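Local structure of purine nucleoside phosphorylase (Thermus thermophilus, 6TK9) at residues D36-V41 and G67-K72; P53-P58 and G79-Y84; R119-G124 and H177-V182; M126-Y131 and E157-E162; R172-H177 and R261-G266. The protein catalyses the phosphate-dependent cleavage of purine nucleosides, probably including inosine and guanosine, into the free base and ribose 1-phosphate. All coordinates share one frame; numbering follows the deposited sequence.

From the N terminus, contact 1 closes the first loop by pairing residues 36-41 with 67-72 at the margin of the sheet. Contact 2 opens inside that loop and closes after it, so the two cross; it packs loop 53-58 against loop 79-84, whose Arg80 and His82 hold a bound phosphate. Contact 3 then opens at 119-124, and contact 4, where strand 124-133 meets the approach to helix 161-173, is nested within it. Contact 5 starts at the end of that helix, shares His177 with contact 3 and crosses it, closing only at helix 257-270. There the C-terminal helix comes back to contact 1: Arg265 makes a salt bridge with Glu37, although the two centres lie about 19 Å apart.

Contact 1: residues D36-V41 and G67-K72; sequences DEVEKV and GRLEGK
Val38 sets CG1 opposite its backbone N (chi1 177°), which brings that methyl to within 3.5 Å of Arg68 O and 3.7 Å of Gly67 CA and leaves CG2 to meet Leu69. Glu39, also turned away from its N (chi1 -170°) and extended beyond CG, lies beside Arg68 and points the same way; its OE1 comes 3.6 Å from Arg68 CB. Between the backbones Glu39 and Arg68 form an antiparallel hydrogen-bonded pair, with Glu39 N to Arg68 O at 3.0 Å and Arg68 N to Glu39 O at 3.1 Å. Gly67 CA adds a C-H...O contact of 3.2 Å to Glu39 O, where a CB would clash. The type I' turn from Leu69 to Lys72 links strand 68-69 to antiparallel strand 72-78, and the contact joins the start of strand 39-45 to this hairpin. Leu69 also packs on Leu268 of helix 257-270. Glu39 OE1 stays 4.6 Å from Arg68 NE, and so the backbone provides the directed polar bonds, while the opposite charges probably add only a diffuse attraction.

Contact 2: residues P53-P58 and G79-Y84; sequences PVSTAP and GRVHYY. With PO4 (phosphate ion), chain G.
Ala57 meets His82, and Ser55 meets Arg80, where the loop 53-58 backs the phosphate-binding loop 79-84 of this phosphorylase-superfamily fold. The bound phosphate is probably from the crystallisation liquor, and it probably marks the place of the substrate phosphate. Its O1 takes two bonds: one from His82 NE2 at 2.7 Å, nearly straight (171°) and in the imidazole plane, and one from Arg80 NH1 at 3.1 Å, at the guanidinium edge. Ser29 OG, Ser211 OG and Ala112 N also bond to the anion. One step out, the guanidinium is held by Thr110 O and by a salt bridge from NE to Glu215, and the His82 ring meets His60 edge-to-face. Behind them, Ser55 OG of the 53-58 loop donates to Arg80 O at 3.1 Å from well above the carbonyl plane (66° out of it), and Pro53 CG packs on Val81 CG2 at 3.7 Å, the two side chains lying roughly perpendicular. Tyr84 packs edge-to-face with Phe152 of a second subunit. Ala57 CB fills the corner between the rings, 3.6 Å from His82 CE1 and 3.5 Å from Tyr84 OH, at the edge of the phenol.

Contact 3: residues R119-G124 and H177-V182; sequences RFRAGG and HLFEGV
Phe120 and Phe179 cover each other, each ring receiving an aliphatic carbon of its partner on one face. Phe179 CB lies over the Phe120 ring, 4.0 Å from its centroid, and Phe120 CA sits over the Phe179 ring at the same distance; both are CH-pi contacts. The ring planes are 35° apart and the side chains run antiparallel alongside one another, so the pair is neither a stack nor a T. At the edges, Glu180 O comes 3.4 Å from Phe120 CZ, while Arg121 CG approaches the rim of Phe179, 3.6 Å from CE2, with Gly124 CA near the same edge. Like torsions help place the rings: in each phenylalanine CG stands opposite the carbonyl carbon (chi1 -70° in Phe120, -62° in Phe179). Residues 119-124 lead into strand 124-133 through a type II beta turn from Arg121 to Gly124, closed by Gly124 N to Arg121 O at 3.0 Å. That strand runs parallel to its neighbour 179-185 in the sheet, and helix 161-173 joins the two in a beta-alpha-beta crossover. A CB on Gly124 would collide with Phe179 CE2. Phe120 also rests on Met126, Ile232 and Met235. The Arg121 side chain bends back within its own turn, NE donating to Ala122 O at 3.3 Å from above the carbonyl plane. Arg119 packs on Leu129 of a third subunit.

Contact 4: residues M126-Y131 and E157-E162; sequences MLHLDY and EAYDPE
Strand 124-133 of the central sheet meets the entry to helix 161-173 where Tyr159 lies against His128. The phenol ring receives His128 CB over one face, 3.5 Å from its centroid, and its hydroxyl reaches the edge of the imidazole. There His128 ND1 donates to Tyr159 OH at 2.7 Å, with an angle of 164° at the hydrogen and the oxygen in the imidazole plane; the two rings stand at 82°. In both residues CG is opposite the carbonyl carbon (chi1 -67° in Tyr159), which helps turn the two rings so that the hydroxyl reaches ND1. His128 NE2 is hydrogen-bonded to Ser230 OG, so both ring nitrogens are engaged and the imidazole is fixed in rotation. A phenylalanine in place of Tyr159 would probably leave buried ND1 without its acceptor and the imidazole less firmly oriented. The edge of the Tyr159 ring runs along the strand backbone, with CE2 3.6 Å from Asp130 C. Beside it, Tyr131 presents its own edge to Ala158, CE2 to CB 4.0 Å. Outside the pair, Tyr159 touches Ile164 and Val216, and Asp130 OD2 is bonded to Ala195 N of a fourth subunit. Asp160 follows as N-cap, its OD1 accepting from Leu163 N and, weakly, from Glu162 N, so a capped helix starts beside the strand it follows, as in a beta-alpha-beta crossover.

Contact 5: residues R172-H177 and R261-G266; sequences RRQDLH and RRYVRG
Gln174, the first residue to leave the geometry of helix 161-173, faces Tyr263 of helix 257-270 with their CA atoms 7.7 Å apart. Its extended side chain (chi2 -173°) lies alongside that of Arg262, running the other way, and the amide stacks on the guanidinium with planes only 11° apart. Gln174 CB lies over the same flat group, 3.9 Å from Arg262 CZ, and Gln174 CD approaches Arg262 O at 3.5 Å. An alanine here would remove the amide and probably leave the Arg262 guanidinium freer to turn, with a gap opened beside Tyr263. At the edge of that guanidinium Arg173 NH2 comes 3.5 Å from Arg262 NH2, a close pair of like charges that is likely to be unfavourable. Further along the chain, Leu176 CD1 touches Tyr263 CD1 at 4.3 Å, and Tyr263 OH is hydrogen-bonded to Ala167 O. The helix ends in a Schellman motif, Asp175 being its C-prime residue with positive phi, and this terminus packs against the flank of the C-terminal helix.

Contact 1: residues D36-V41 and G67-K72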
# COMPACT_ATOMS: atom_id res chain seq x y z
N ASP A 36 17.87 40.34 5.61
CA ASP A 36 18.71 41.52 5.34
C ASP A 36 17.90 42.59 4.59
O ASP A 36 18.26 43.76 4.65
CB ASP A 36 19.97 41.10 4.57
CG ASP A 36 20.95 40.32 5.43
OD1 ASP A 36 20.75 40.25 6.66
OD2 ASP A 36 21.93 39.82 4.86
N GLU A 37 16.81 42.22 3.92
CA GLU A 37 16.02 43.19 3.13
C GLU A 37 15.02 43.89 4.07
O GLU A 37 14.34 44.82 3.62
CB GLU A 37 15.40 42.47 1.93
CG GLU A 37 16.42 41.67 1.13
CD GLU A 37 15.95 41.06 -0.18
OE1 GLU A 37 14.78 41.30 -0.54
OE2 GLU A 37 16.77 40.36 -0.84
N VAL A 38 14.97 43.51 5.35
CA VAL A 38 14.00 44.12 6.30
C VAL A 38 14.53 45.48 6.77
O VAL A 38 15.72 45.56 7.10
CB VAL A 38 13.67 43.20 7.49
CG1 VAL A 38 12.73 43.87 8.48
CG2 VAL A 38 13.10 41.87 7.04
N GLU A 39 13.67 46.50 6.77
CA GLU A 39 13.88 47.80 7.45
C GLU A 39 13.83 47.54 8.95
O GLU A 39 12.73 47.47 9.48
CB GLU A 39 12.82 48.84 7.06
CG GLU A 39 13.12 50.25 7.53
CD GLU A 39 11.93 51.19 7.46
OE1 GLU A 39 10.90 50.82 6.85
OE2 GLU A 39 12.02 52.28 8.03
N LYS A 40 15.01 47.35 9.54
CA LYS A 40 15.19 46.89 10.94
C LYS A 40 14.71 48.00 11.88
O LYS A 40 15.04 49.16 11.64
CB LYS A 40 16.67 46.54 11.17
CG LYS A 40 17.02 45.05 11.19
CD LYS A 40 16.88 44.34 9.87
CE LYS A 40 18.20 43.98 9.20
NZ LYS A 40 18.22 44.44 7.78
N VAL A 41 13.93 47.65 12.91
CA VAL A 41 13.72 48.50 14.13
C VAL A 41 14.42 47.82 15.32
O VAL A 41 14.96 48.54 16.18
CB VAL A 41 12.22 48.78 14.36
CG1 VAL A 41 11.40 47.51 14.45
CG2 VAL A 41 11.98 49.65 15.57
N GLY A 67 10.66 44.55 12.15
CA GLY A 67 10.76 45.61 11.14
C GLY A 67 9.66 45.59 10.09
O GLY A 67 8.55 45.08 10.33
N ARG A 68 9.98 46.19 8.95
CA ARG A 68 9.03 46.43 7.84
C ARG A 68 9.61 45.70 6.62
O ARG A 68 10.81 45.84 6.36
CB ARG A 68 8.84 47.94 7.66
CG ARG A 68 7.58 48.35 6.91
CD ARG A 68 7.26 49.82 7.15
NE ARG A 68 6.65 49.97 8.47
CZ ARG A 68 5.36 49.72 8.76
NH1 ARG A 68 4.92 49.87 10.00
NH2 ARG A 68 4.52 49.31 7.82
N LEU A 69 8.79 44.87 5.98
CA LEU A 69 9.14 44.13 4.74
C LEU A 69 7.89 44.21 3.87
O LEU A 69 6.81 44.07 4.46
CB LEU A 69 9.54 42.71 5.11
CG LEU A 69 10.02 41.81 3.98
CD1 LEU A 69 11.31 42.34 3.37
CD2 LEU A 69 10.21 40.39 4.48
N GLU A 70 8.02 44.56 2.59
CA GLU A 70 6.92 44.74 1.61
C GLU A 70 5.81 45.60 2.26
O GLU A 70 4.62 45.41 1.93
CB GLU A 70 6.48 43.37 1.09
CG GLU A 70 5.62 43.41 -0.16
CD GLU A 70 6.31 43.72 -1.48
OE1 GLU A 70 7.54 43.57 -1.55
OE2 GLU A 70 5.59 44.10 -2.46
N GLY A 71 6.21 46.55 3.11
CA GLY A 71 5.31 47.50 3.78
C GLY A 71 4.53 46.91 4.95
O GLY A 71 3.72 47.62 5.52
N LYS A 72 4.77 45.65 5.32
CA LYS A 72 4.10 45.00 6.47
C LYS A 72 5.01 45.07 7.68
O LYS A 72 6.22 44.91 7.56
CB LYS A 72 3.75 43.56 6.12
CG LYS A 72 2.71 43.41 5.01
CD LYS A 72 1.31 43.83 5.40
CE LYS A 72 0.61 44.59 4.29
NZ LYS A 72 -0.63 45.24 4.77

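Contact 2: residues P53-P58 and G79-Y84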
# COMPACT_ATOMS: atom_id res chain seq x y z
N PRO A 53 16.30 29.05 22.66
CA PRO A 53 17.31 28.12 22.18
C PRO A 53 18.15 28.86 21.14
O PRO A 53 17.58 29.64 20.41
CB PRO A 53 16.47 26.99 21.60
CG PRO A 53 15.25 27.70 21.07
CD PRO A 53 14.96 28.76 22.11
N VAL A 54 19.46 28.64 21.12
CA VAL A 54 20.38 29.23 20.10
C VAL A 54 20.54 28.23 18.96
O VAL A 54 20.66 27.03 19.23
CB VAL A 54 21.75 29.64 20.69
CG1 VAL A 54 21.58 30.50 21.93
CG2 VAL A 54 22.65 28.45 20.97
N SER A 55 20.59 28.74 17.74
CA SER A 55 20.81 28.01 16.48
C SER A 55 22.24 27.48 16.41
O SER A 55 23.15 28.25 16.64
CB SER A 55 20.49 28.92 15.33
OG SER A 55 19.15 29.41 15.46
N THR A 56 22.42 26.19 16.12
CA THR A 56 23.75 25.59 15.89
C THR A 56 23.84 25.05 14.46
O THR A 56 24.96 24.73 14.03
CB THR A 56 24.07 24.51 16.94
OG1 THR A 56 23.28 23.35 16.69
CG2 THR A 56 23.83 24.98 18.36
N ALA A 57 22.72 24.99 13.73
CA ALA A 57 22.68 24.35 12.40
C ALA A 57 23.35 25.26 11.37
O ALA A 57 23.27 26.48 11.49
CB ALA A 57 21.25 24.06 12.03
N PRO A 58 24.01 24.73 10.32
CA PRO A 58 24.50 25.58 9.24
C PRO A 58 23.37 26.37 8.55
O PRO A 58 22.29 25.80 8.29
CB PRO A 58 25.21 24.60 8.28
CG PRO A 58 25.44 23.34 9.09
CD PRO A 58 24.31 23.31 10.11
N GLY A 79 16.84 32.16 10.72
CA GLY A 79 17.19 30.79 11.17
C GLY A 79 16.30 30.31 12.31
O GLY A 79 15.52 31.13 12.84
N ARG A 80 16.43 29.03 12.70
CA ARG A 80 15.59 28.33 13.71
C ARG A 80 16.42 27.23 14.37
O ARG A 80 17.64 27.14 14.07
CB ARG A 80 14.32 27.71 13.11
CG ARG A 80 14.55 26.82 11.89
CD ARG A 80 13.60 25.64 11.80
NE ARG A 80 12.27 26.01 11.35
CZ ARG A 80 11.91 26.17 10.08
NH1 ARG A 80 12.80 26.01 9.12
NH2 ARG A 80 10.67 26.52 9.78
N VAL A 81 15.80 26.46 15.27
CA VAL A 81 16.43 25.31 15.96
C VAL A 81 15.68 24.03 15.56
O VAL A 81 14.50 24.10 15.12
CB VAL A 81 16.46 25.52 17.48
CG1 VAL A 81 17.27 26.76 17.83
CG2 VAL A 81 15.08 25.58 18.10
N HIS A 82 16.36 22.91 15.67
CA HIS A 82 15.84 21.58 15.27
C HIS A 82 15.90 20.63 16.46
O HIS A 82 16.79 20.78 17.33
CB HIS A 82 16.62 21.05 14.07
CG HIS A 82 16.76 22.07 12.99
ND1 HIS A 82 17.83 22.94 12.93
CD2 HIS A 82 15.95 22.39 11.95
CE1 HIS A 82 17.68 23.73 11.89
NE2 HIS A 82 16.53 23.41 11.27
N TYR A 83 14.99 19.68 16.45
CA TYR A 83 15.01 18.47 17.30
C TYR A 83 16.33 17.72 17.11
O TYR A 83 16.83 17.21 18.09
CB TYR A 83 13.76 17.64 16.99
CG TYR A 83 13.54 16.46 17.88
CD1 TYR A 83 13.19 16.63 19.20
CD2 TYR A 83 13.61 15.17 17.38
CE1 TYR A 83 12.93 15.55 20.02
CE2 TYR A 83 13.37 14.07 18.19
CZ TYR A 83 13.03 14.26 19.52
OH TYR A 83 12.80 13.18 20.33
N TYR A 84 16.94 17.70 15.92
CA TYR A 84 18.18 16.90 15.72
C TYR A 84 19.32 17.50 16.52
O TYR A 84 20.21 16.75 16.88
CB TYR A 84 18.58 16.68 14.25
CG TYR A 84 18.73 17.93 13.43
CD1 TYR A 84 19.83 18.76 13.59
CD2 TYR A 84 17.78 18.28 12.48
CE1 TYR A 84 19.98 19.92 12.85
CE2 TYR A 84 17.92 19.43 11.72
CZ TYR A 84 19.01 20.26 11.92
OH TYR A 84 19.17 21.40 11.19
P PO4 G . 15.23 23.75 7.67
O1 PO4 G . 15.42 24.38 9.05
O2 PO4 G . 16.42 22.85 7.33
O3 PO4 G . 15.11 24.81 6.59
O4 PO4 G . 13.93 22.95 7.69

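Contact 3: residues R119-G124 and H177-V182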
# COMPACT_ATOMS: atom_id res chain seq x y z
N ARG A 119 7.63 13.92 -9.48
CA ARG A 119 7.14 14.93 -10.46
C ARG A 119 7.84 16.26 -10.19
O ARG A 119 8.21 16.92 -11.17
CB ARG A 119 5.61 15.06 -10.39
CG ARG A 119 4.86 13.75 -10.54
CD ARG A 119 3.77 13.77 -11.60
NE ARG A 119 3.53 12.45 -12.16
CZ ARG A 119 2.47 11.68 -11.93
NH1 ARG A 119 1.49 12.09 -11.13
NH2 ARG A 119 2.39 10.49 -12.51
N PHE A 120 8.04 16.60 -8.91
CA PHE A 120 8.77 17.80 -8.40
C PHE A 120 10.17 17.91 -9.06
O PHE A 120 10.68 16.90 -9.59
CB PHE A 120 8.98 17.71 -6.88
CG PHE A 120 7.78 17.86 -5.97
CD1 PHE A 120 6.48 17.80 -6.44
CD2 PHE A 120 7.97 18.02 -4.61
CE1 PHE A 120 5.40 17.93 -5.58
CE2 PHE A 120 6.90 18.15 -3.74
CZ PHE A 120 5.61 18.11 -4.23
N ARG A 121 10.78 19.10 -8.99
CA ARG A 121 12.14 19.41 -9.52
C ARG A 121 12.93 20.17 -8.45
O ARG A 121 12.35 21.08 -7.79
CB ARG A 121 12.06 20.24 -10.81
CG ARG A 121 11.14 21.46 -10.75
CD ARG A 121 11.43 22.60 -11.73
NE ARG A 121 12.67 23.30 -11.43
CZ ARG A 121 13.38 24.03 -12.29
NH1 ARG A 121 12.97 24.17 -13.54
NH2 ARG A 121 14.51 24.60 -11.91
N ALA A 122 14.21 19.83 -8.29
CA ALA A 122 15.23 20.66 -7.59
C ALA A 122 15.08 22.11 -8.05
O ALA A 122 14.92 22.34 -9.29
CB ALA A 122 16.62 20.13 -7.86
N GLY A 123 15.12 23.06 -7.11
CA GLY A 123 14.92 24.50 -7.35
C GLY A 123 13.46 24.94 -7.20
O GLY A 123 13.24 26.16 -7.09
N GLY A 124 12.50 24.01 -7.20
CA GLY A 124 11.06 24.35 -7.16
C GLY A 124 10.61 24.72 -5.76
O GLY A 124 11.38 24.57 -4.82
N HIS A 177 5.26 28.16 -11.29
CA HIS A 177 4.62 26.83 -11.10
C HIS A 177 4.86 26.38 -9.66
O HIS A 177 6.02 26.07 -9.34
CB HIS A 177 5.12 25.76 -12.08
CG HIS A 177 4.44 24.45 -11.88
ND1 HIS A 177 3.08 24.35 -11.62
CD2 HIS A 177 4.92 23.18 -11.88
CE1 HIS A 177 2.75 23.09 -11.49
NE2 HIS A 177 3.86 22.35 -11.64
N LEU A 178 3.79 26.39 -8.86
CA LEU A 178 3.76 26.10 -7.40
C LEU A 178 3.38 24.63 -7.21
O LEU A 178 2.19 24.31 -7.41
CB LEU A 178 2.75 27.02 -6.72
CG LEU A 178 2.61 26.89 -5.21
CD1 LEU A 178 3.91 27.22 -4.48
CD2 LEU A 178 1.50 27.80 -4.72
N PHE A 179 4.38 23.79 -6.88
CA PHE A 179 4.18 22.41 -6.37
C PHE A 179 3.46 22.49 -5.03
O PHE A 179 3.59 23.50 -4.31
CB PHE A 179 5.49 21.65 -6.18
CG PHE A 179 6.26 21.46 -7.45
CD1 PHE A 179 5.74 20.67 -8.46
CD2 PHE A 179 7.47 22.11 -7.65
CE1 PHE A 179 6.45 20.50 -9.64
CE2 PHE A 179 8.17 21.95 -8.84
CZ PHE A 179 7.66 21.14 -9.83
N GLU A 180 2.70 21.43 -4.73
CA GLU A 180 1.83 21.33 -3.53
C GLU A 180 2.05 19.94 -2.94
O GLU A 180 2.36 19.02 -3.71
CB GLU A 180 0.38 21.57 -3.94
CG GLU A 180 0.15 22.89 -4.68
CD GLU A 180 -1.32 23.18 -4.93
OE1 GLU A 180 -2.15 22.28 -4.70
OE2 GLU A 180 -1.63 24.30 -5.36
N GLY A 181 1.93 19.78 -1.62
CA GLY A 181 1.89 18.43 -1.03
C GLY A 181 2.05 18.39 0.47
O GLY A 181 1.91 19.44 1.16
N VAL A 182 2.32 17.17 0.94
CA VAL A 182 2.37 16.77 2.37
C VAL A 182 3.83 16.80 2.80
O VAL A 182 4.63 16.12 2.10
CB VAL A 182 1.78 15.37 2.57
CG1 VAL A 182 1.83 14.93 4.03
CG2 VAL A 182 0.37 15.30 2.02

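Contact 4: residues M126-Y131 and E157-E162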
# COMPACT_ATOMS: atom_id res chain seq x y z
N MET A 126 7.31 24.29 -2.90
CA MET A 126 6.16 23.44 -2.52
C MET A 126 5.41 24.18 -1.43
O MET A 126 6.01 24.41 -0.38
CB MET A 126 6.58 22.05 -2.02
CG MET A 126 5.38 21.13 -1.75
SD MET A 126 5.79 19.62 -0.81
CE MET A 126 5.47 20.16 0.86
N LEU A 127 4.17 24.55 -1.72
CA LEU A 127 3.17 24.96 -0.72
C LEU A 127 2.81 23.73 0.12
O LEU A 127 2.56 22.68 -0.47
CB LEU A 127 1.96 25.50 -1.48
CG LEU A 127 0.76 25.89 -0.63
CD1 LEU A 127 1.11 27.03 0.30
CD2 LEU A 127 -0.41 26.26 -1.53
N HIS A 128 2.80 23.86 1.44
CA HIS A 128 2.38 22.78 2.37
C HIS A 128 0.85 22.72 2.37
O HIS A 128 0.23 23.77 2.64
CB HIS A 128 2.92 23.04 3.78
CG HIS A 128 4.39 22.90 3.92
ND1 HIS A 128 4.98 22.70 5.14
CD2 HIS A 128 5.39 22.93 3.00
CE1 HIS A 128 6.29 22.61 4.97
NE2 HIS A 128 6.57 22.74 3.66
N LEU A 129 0.28 21.54 2.10
CA LEU A 129 -1.17 21.27 2.22
C LEU A 129 -1.47 20.53 3.52
O LEU A 129 -2.55 20.72 4.04
CB LEU A 129 -1.62 20.45 1.03
CG LEU A 129 -1.53 21.19 -0.29
CD1 LEU A 129 -2.11 20.34 -1.43
CD2 LEU A 129 -2.25 22.52 -0.20
N ASP A 130 -0.54 19.69 3.99
CA ASP A 130 -0.70 18.90 5.24
C ASP A 130 0.67 18.37 5.69
O ASP A 130 1.67 18.54 4.96
CB ASP A 130 -1.67 17.74 5.03
CG ASP A 130 -2.49 17.37 6.24
OD1 ASP A 130 -2.34 18.04 7.26
OD2 ASP A 130 -3.25 16.38 6.14
N TYR A 131 0.71 17.73 6.86
CA TYR A 131 1.99 17.25 7.47
C TYR A 131 1.80 15.83 8.01
O TYR A 131 0.66 15.38 8.36
CB TYR A 131 2.47 18.22 8.56
CG TYR A 131 1.69 18.15 9.85
CD1 TYR A 131 1.88 17.11 10.74
CD2 TYR A 131 0.70 19.06 10.14
CE1 TYR A 131 1.11 16.98 11.88
CE2 TYR A 131 -0.05 18.98 11.30
CZ TYR A 131 0.14 17.92 12.17
OH TYR A 131 -0.61 17.81 13.31
N GLU A 157 -7.08 21.28 8.74
CA GLU A 157 -6.91 22.66 8.22
C GLU A 157 -5.78 23.30 9.04
O GLU A 157 -5.91 24.48 9.38
CB GLU A 157 -8.22 23.45 8.34
CG GLU A 157 -9.22 23.16 7.24
CD GLU A 157 -9.76 21.73 7.22
OE1 GLU A 157 -10.44 21.36 8.20
OE2 GLU A 157 -9.48 20.98 6.24
N ALA A 158 -4.74 22.54 9.39
CA ALA A 158 -3.56 23.04 10.13
C ALA A 158 -2.94 24.15 9.29
O ALA A 158 -2.70 25.27 9.81
CB ALA A 158 -2.58 21.93 10.41
N TYR A 159 -2.73 23.87 8.01
CA TYR A 159 -2.34 24.87 7.00
C TYR A 159 -3.61 25.63 6.59
O TYR A 159 -4.56 24.99 6.07
CB TYR A 159 -1.56 24.15 5.91
CG TYR A 159 -0.22 23.60 6.34
CD1 TYR A 159 0.87 24.44 6.56
CD2 TYR A 159 0.00 22.24 6.45
CE1 TYR A 159 2.12 23.95 6.90
CE2 TYR A 159 1.25 21.72 6.78
CZ TYR A 159 2.30 22.58 7.02
OH TYR A 159 3.53 22.10 7.35
N ASP A 160 -3.66 26.93 6.90
CA ASP A 160 -4.83 27.81 6.67
C ASP A 160 -5.27 27.68 5.23
O ASP A 160 -4.46 27.84 4.32
CB ASP A 160 -4.57 29.29 6.97
CG ASP A 160 -5.84 30.13 6.89
OD1 ASP A 160 -6.10 30.68 5.79
OD2 ASP A 160 -6.58 30.23 7.91
N PRO A 161 -6.57 27.35 4.99
CA PRO A 161 -7.13 27.24 3.65
C PRO A 161 -7.19 28.56 2.87
O PRO A 161 -7.04 28.50 1.66
CB PRO A 161 -8.55 26.71 3.88
CG PRO A 161 -8.50 26.12 5.26
CD PRO A 161 -7.56 27.02 6.02
N GLU A 162 -7.40 29.71 3.53
CA GLU A 162 -7.43 31.03 2.83
C GLU A 162 -6.00 31.36 2.34
O GLU A 162 -5.85 31.88 1.21
CB GLU A 162 -7.99 32.16 3.71
CG GLU A 162 -9.51 32.31 3.72
CD GLU A 162 -10.02 33.66 4.22
OE1 GLU A 162 -10.02 33.89 5.46
OE2 GLU A 162 -10.41 34.52 3.37

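Contact 5: residues R172-H177 and R261-G266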
# COMPACT_ATOMS: atom_id res chain seq x y z
N ARG A 172 0.34 32.08 -9.78
CA ARG A 172 -0.25 32.39 -11.11
C ARG A 172 0.21 33.78 -11.55
O ARG A 172 0.91 33.84 -12.57
CB ARG A 172 -1.77 32.21 -11.04
CG ARG A 172 -2.17 30.74 -11.01
CD ARG A 172 -3.49 30.30 -10.41
NE ARG A 172 -4.47 31.27 -9.93
CZ ARG A 172 -5.27 31.06 -8.88
NH1 ARG A 172 -5.21 29.92 -8.20
NH2 ARG A 172 -6.13 31.99 -8.49
N ARG A 173 -0.09 34.82 -10.76
CA ARG A 173 0.32 36.23 -10.99
C ARG A 173 1.81 36.29 -11.41
O ARG A 173 2.09 36.94 -12.45
CB ARG A 173 0.02 37.06 -9.73
CG ARG A 173 -0.10 38.56 -9.93
CD ARG A 173 1.12 39.36 -9.48
NE ARG A 173 1.99 39.79 -10.58
CZ ARG A 173 3.23 40.28 -10.47
NH1 ARG A 173 3.80 40.43 -9.28
NH2 ARG A 173 3.91 40.62 -11.55
N GLN A 174 2.72 35.59 -10.71
CA GLN A 174 4.19 35.71 -10.94
C GLN A 174 4.66 34.72 -12.02
O GLN A 174 5.89 34.55 -12.14
CB GLN A 174 4.99 35.51 -9.64
CG GLN A 174 4.64 36.49 -8.52
CD GLN A 174 5.52 36.45 -7.29
OE1 GLN A 174 5.29 37.19 -6.33
NE2 GLN A 174 6.55 35.60 -7.31
N ASP A 175 3.74 34.11 -12.78
CA ASP A 175 4.02 33.05 -13.80
C ASP A 175 4.97 32.00 -13.19
O ASP A 175 5.94 31.57 -13.87
CB ASP A 175 4.54 33.67 -15.11
CG ASP A 175 4.42 32.75 -16.32
OD1 ASP A 175 3.31 32.20 -16.54
OD2 ASP A 175 5.44 32.56 -17.03
N LEU A 176 4.67 31.56 -11.95
CA LEU A 176 5.48 30.61 -11.13
C LEU A 176 4.68 29.31 -10.92
O LEU A 176 3.52 29.39 -10.48
CB LEU A 176 5.80 31.34 -9.81
CG LEU A 176 6.77 30.67 -8.83
CD1 LEU A 176 6.00 29.88 -7.79
CD2 LEU A 176 7.82 29.81 -9.53
N HIS A 177 5.26 28.16 -11.29
CA HIS A 177 4.62 26.83 -11.10
C HIS A 177 4.86 26.38 -9.66
O HIS A 177 6.02 26.07 -9.34
CB HIS A 177 5.12 25.76 -12.08
CG HIS A 177 4.44 24.45 -11.88
ND1 HIS A 177 3.08 24.35 -11.62
CD2 HIS A 177 4.92 23.18 -11.88
CE1 HIS A 177 2.75 23.09 -11.49
NE2 HIS A 177 3.86 22.35 -11.64
N ARG A 261 12.23 34.86 -2.66
CA ARG A 261 12.00 36.17 -1.97
C ARG A 261 10.90 36.93 -2.71
O ARG A 261 10.03 37.54 -2.02
CB ARG A 261 13.26 37.02 -1.93
CG ARG A 261 14.31 36.48 -0.98
CD ARG A 261 15.64 37.16 -1.19
NE ARG A 261 16.65 36.15 -0.98
CZ ARG A 261 17.69 35.95 -1.76
NH1 ARG A 261 17.93 36.74 -2.79
NH2 ARG A 261 18.52 34.96 -1.47
N ARG A 262 10.92 36.88 -4.05
CA ARG A 262 9.88 37.52 -4.90
C ARG A 262 8.52 36.91 -4.57
O ARG A 262 7.51 37.66 -4.62
CB ARG A 262 10.21 37.38 -6.38
CG ARG A 262 9.36 38.28 -7.27
CD ARG A 262 9.48 37.95 -8.74
NE ARG A 262 8.32 38.50 -9.44
CZ ARG A 262 7.79 38.00 -10.56
NH1 ARG A 262 8.30 36.93 -11.15
NH2 ARG A 262 6.73 38.59 -11.08
N TYR A 263 8.48 35.62 -4.23
CA TYR A 263 7.22 34.88 -3.95
C TYR A 263 6.76 35.28 -2.54
O TYR A 263 5.58 35.68 -2.38
CB TYR A 263 7.38 33.38 -4.21
CG TYR A 263 6.13 32.57 -3.97
CD1 TYR A 263 4.99 32.76 -4.73
CD2 TYR A 263 6.06 31.65 -2.94
CE1 TYR A 263 3.82 32.06 -4.48
CE2 TYR A 263 4.91 30.91 -2.70
CZ TYR A 263 3.78 31.12 -3.47
OH TYR A 263 2.65 30.41 -3.19
N VAL A 264 7.65 35.22 -1.55
CA VAL A 264 7.28 35.51 -0.13
C VAL A 264 6.72 36.92 -0.08
O VAL A 264 5.65 37.13 0.54
CB VAL A 264 8.47 35.32 0.83
CG1 VAL A 264 8.11 35.79 2.23
CG2 VAL A 264 8.95 33.88 0.87
N ARG A 265 7.43 37.86 -0.73
CA ARG A 265 7.04 39.30 -0.83
C ARG A 265 5.64 39.38 -1.46
O ARG A 265 4.79 40.09 -0.88
CB ARG A 265 8.05 40.10 -1.66
CG ARG A 265 9.35 40.44 -0.93
CD ARG A 265 10.35 40.98 -1.93
NE ARG A 265 11.59 41.41 -1.29
CZ ARG A 265 11.72 42.51 -0.56
NH1 ARG A 265 10.70 43.32 -0.36
NH2 ARG A 265 12.90 42.80 -0.03
N GLY A 266 5.41 38.69 -2.58
CA GLY A 266 4.10 38.61 -3.26
C GLY A 266 2.98 38.30 -2.28
O GLY A 266 1.98 39.04 -2.26